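Side-chain contact in AB hydrolase-1 domain-containing protein (Parabacteroides distasonis, PDB 4Q34), which is probably an esterase of the alpha/beta hydrolase family, though its substrate is not established: residues K223-E228 against T263-L268. Numbering follows the deposited sequence. Where two conformers were deposited one is given.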
ATOM      1  N   LYS A 223      -5.883  19.272  21.078  1.00 50.76           N
ATOM      2  CA  LYS A 223      -4.553  19.034  21.680  1.00 63.54           C
ATOM      3  C   LYS A 223      -3.743  20.354  21.738  1.00 60.79           C
ATOM      4  O   LYS A 223      -3.823  21.180  20.817  1.00 52.65           O
ATOM      5  CB  LYS A 223      -3.771  17.953  20.891  1.00 52.64           C
HETATM    6  N   MSE A 224      -3.027  20.567  22.849  1.00 59.27           N
HETATM    7  CA  MSE A 224      -2.072  21.689  22.953  0.50 47.25           C
HETATM    8  C   MSE A 224      -0.942  21.380  21.994  1.00 44.47           C
HETATM    9  O   MSE A 224      -0.495  20.260  21.901  1.00 44.03           O
HETATM   10  CB  MSE A 224      -1.565  21.966  24.381  0.50 46.40           C
HETATM   11  CG  MSE A 224      -1.122  23.427  24.495  0.50 42.64           C
HETATM   12 SE   MSE A 224      -0.427  23.905  26.282  0.38 52.63          SE
HETATM   13  CE  MSE A 224      -1.951  24.995  26.902  0.50 45.78           C
ATOM     14  N   GLU A 225      -0.508  22.400  21.245  1.00 34.79           N
ATOM     15  CA  GLU A 225       0.462  22.257  20.143  0.67 28.94           C
ATOM     16  C   GLU A 225       1.872  21.996  20.632  1.00 30.37           C
ATOM     17  O   GLU A 225       2.596  21.238  20.031  1.00 37.19           O
ATOM     18  CB  GLU A 225       0.494  23.535  19.308  0.67 28.60           C
ATOM     19  CG  GLU A 225       1.527  23.554  18.187  0.67 28.25           C
ATOM     20  CD  GLU A 225       1.242  22.568  17.071  0.67 26.92           C
ATOM     21  OE1 GLU A 225       0.062  22.137  16.931  0.67 25.07           O
ATOM     22  OE2 GLU A 225       2.190  22.272  16.293  0.67 21.93           O
ATOM     23  N   GLY A 226       2.275  22.694  21.672  1.00 27.33           N
ATOM     24  CA  GLY A 226       3.568  22.412  22.312  1.00 30.91           C
ATOM     25  C   GLY A 226       3.364  21.469  23.486  1.00 26.91           C
ATOM     26  O   GLY A 226       2.310  21.505  24.140  1.00 27.52           O
ATOM     27  N   ILE A 227       4.374  20.653  23.785  1.00 25.60           N
ATOM     28  CA  ILE A 227       4.384  19.834  24.994  1.00 23.63           C
ATOM     29  C   ILE A 227       5.654  20.093  25.792  1.00 24.74           C
ATOM     30  O   ILE A 227       6.665  20.520  25.249  1.00 25.15           O
ATOM     31  CB  ILE A 227       4.280  18.333  24.682  1.00 24.96           C
ATOM     32  CG1 ILE A 227       5.442  17.870  23.778  1.00 27.13           C
ATOM     33  CG2 ILE A 227       2.929  18.036  24.053  1.00 27.29           C
ATOM     34  CD1 ILE A 227       5.560  16.359  23.635  1.00 28.94           C
ATOM     35  N   GLU A 228       5.581  19.876  27.085  1.00 23.36           N
ATOM     36  CA  GLU A 228       6.707  20.067  27.967  1.00 24.24           C
ATOM     37  C   GLU A 228       7.409  18.725  28.132  1.00 27.51           C
ATOM     38  O   GLU A 228       6.751  17.692  28.340  1.00 27.57           O
ATOM     39  CB  GLU A 228       6.255  20.646  29.304  1.00 28.37           C
ATOM     40  CG  GLU A 228       5.889  22.117  29.231  1.00 29.94           C
ATOM     41  CD  GLU A 228       5.431  22.669  30.574  1.00 39.64           C
ATOM     42  OE1 GLU A 228       4.313  22.320  30.989  1.00 47.78           O
ATOM     43  OE2 GLU A 228       6.181  23.426  31.219  1.00 34.87           O
ATOM     44  N   THR A 263      -0.137  29.143  10.030  1.00 20.72           N
ATOM     45  CA  THR A 263       0.571  30.352  10.413  1.00 23.21           C
ATOM     46  C   THR A 263       1.166  30.300  11.800  1.00 21.88           C
ATOM     47  O   THR A 263       2.299  30.735  11.997  1.00 22.99           O
ATOM     48  CB  THR A 263      -0.400  31.557  10.359  1.00 22.88           C
ATOM     49  OG1 THR A 263      -1.048  31.536   9.082  1.00 24.88           O
ATOM     50  CG2 THR A 263       0.321  32.845  10.536  1.00 24.78           C
ATOM     51  N   ARG A 264       0.371  29.839  12.764  1.00 24.19           N
ATOM     52  CA  ARG A 264       0.839  29.687  14.154  1.00 24.66           C
ATOM     53  C   ARG A 264       2.000  28.704  14.235  1.00 24.13           C
ATOM     54  O   ARG A 264       2.945  28.923  15.018  1.00 22.34           O
ATOM     55  CB  ARG A 264      -0.257  29.155  15.087  1.00 29.67           C
ATOM     56  CG  ARG A 264      -1.609  29.842  14.985  1.00 39.28           C
ATOM     57  CD  ARG A 264      -2.564  29.259  16.025  1.00 50.32           C
ATOM     58  NE  ARG A 264      -2.638  30.136  17.173  1.00 61.95           N
ATOM     59  CZ  ARG A 264      -3.606  31.018  17.393  1.00 60.37           C
ATOM     60  NH1 ARG A 264      -4.644  31.126  16.568  1.00 70.19           N
ATOM     61  NH2 ARG A 264      -3.539  31.788  18.460  1.00 66.82           N
ATOM     62  N   ARG A 265       1.938  27.650  13.419  1.00 22.98           N
ATOM     63  CA  ARG A 265       2.985  26.617  13.414  1.00 21.86           C
ATOM     64  C   ARG A 265       4.314  27.147  12.879  1.00 22.16           C
ATOM     65  O   ARG A 265       5.367  26.869  13.455  1.00 20.97           O
ATOM     66  CB  ARG A 265       2.517  25.375  12.663  1.00 21.59           C
ATOM     67  CG  ARG A 265       1.582  24.601  13.576  1.00 21.41           C
ATOM     68  CD  ARG A 265       0.781  23.583  12.809  1.00 21.98           C
ATOM     69  NE  ARG A 265       0.061  22.772  13.771  1.00 22.86           N
ATOM     70  CZ  ARG A 265      -0.891  21.926  13.452  1.00 28.49           C
ATOM     71  NH1 ARG A 265      -1.293  21.786  12.197  1.00 31.55           N
ATOM     72  NH2 ARG A 265      -1.448  21.226  14.430  1.00 38.53           N
ATOM     73  N   LEU A 266       4.267  27.956  11.816  1.00 21.81           N
ATOM     74  CA  LEU A 266       5.471  28.593  11.310  1.00 22.49           C
ATOM     75  C   LEU A 266       6.128  29.402  12.419  1.00 22.36           C
ATOM     76  O   LEU A 266       7.317  29.230  12.688  1.00 23.14           O
ATOM     77  CB  LEU A 266       5.179  29.455  10.078  1.00 23.17           C
ATOM     78  CG  LEU A 266       6.376  30.235   9.538  1.00 23.25           C
ATOM     79  CD1 LEU A 266       7.557  29.342   9.260  1.00 24.44           C
ATOM     80  CD2 LEU A 266       6.001  31.067   8.310  1.00 24.52           C
ATOM     81  N   ARG A 267       5.334  30.240  13.085  1.00 22.90           N
ATOM     82  CA  ARG A 267       5.807  31.109  14.162  0.50 23.93           C
ATOM     83  C   ARG A 267       6.442  30.265  15.270  1.00 24.29           C
ATOM     84  O   ARG A 267       7.517  30.563  15.762  1.00 26.42           O
ATOM     85  CB  ARG A 267       4.625  31.936  14.705  0.50 27.23           C
ATOM     86  CG  ARG A 267       4.947  32.940  15.800  0.50 28.62           C
ATOM     87  CD  ARG A 267       3.663  33.435  16.497  0.50 32.22           C
ATOM     88  NE  ARG A 267       2.526  33.518  15.588  0.50 32.96           N
ATOM     89  CZ  ARG A 267       1.257  33.566  15.976  0.50 36.73           C
ATOM     90  NH1 ARG A 267       0.951  33.531  17.260  0.50 42.92           N
ATOM     91  NH2 ARG A 267       0.294  33.650  15.076  0.50 36.39           N
ATOM     92  N   LEU A 268       5.768  29.209  15.636  1.00 23.08           N
ATOM     93  CA  LEU A 268       6.210  28.344  16.725  1.00 23.63           C
ATOM     94  C   LEU A 268       7.490  27.621  16.405  1.00 22.44           C
ATOM     95  O   LEU A 268       8.361  27.530  17.253  1.00 21.86           O
ATOM     96  CB  LEU A 268       5.145  27.332  17.052  1.00 24.56           C
ATOM     97  CG  LEU A 268       5.466  26.375  18.184  1.00 26.17           C
ATOM     98  CD1 LEU A 268       5.847  27.114  19.446  1.00 30.32           C
ATOM     99  CD2 LEU A 268       4.284  25.451  18.386  1.00 31.79           C
TER
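E225 faces R265 with their CA atoms 8.4 Å apart, the first in the loop that leads into strand 226-229, the second within helix 257-277. E225 turns its side chain toward the helix: CG lies anti to the backbone N, and a bend at chi2 swings the carboxylate to R265. The arginine, extended from CG to NE, crosses it at about a right angle and offers the edge of its guanidinium. E225 OE1 accepts two hydrogen bonds of this salt bridge, from R265 NH2 at 3.1 Å and, weakly, from R265 NE at 3.2 Å. R265 NH2 comes from the syn side of OE1, 20° out of the carboxylate plane, while OE1 itself lies in the plane of the guanidinium; the two flat groups are tilted 51° apart. E225 OE2 is bonded to the backbone N of G202, so both oxygens of this buried carboxylate have partners. R265 also makes a cation-pi contact with W262. Next to the charged pair, L268 CD2 touches E225 CG in the conformer given, and the leucine also meets V204 and F206. A leucine in place of R265 would probably leave the buried E225 carboxylate without its charge partner. The salt bridge and the L268 contact tie the small parallel sheet of strands 204-207 and 226-229 to a helix between two parallel strands of the main sheet, 242-246 and 283-287, a beta-alpha-beta crossover of the alpha/beta hydrolase fold.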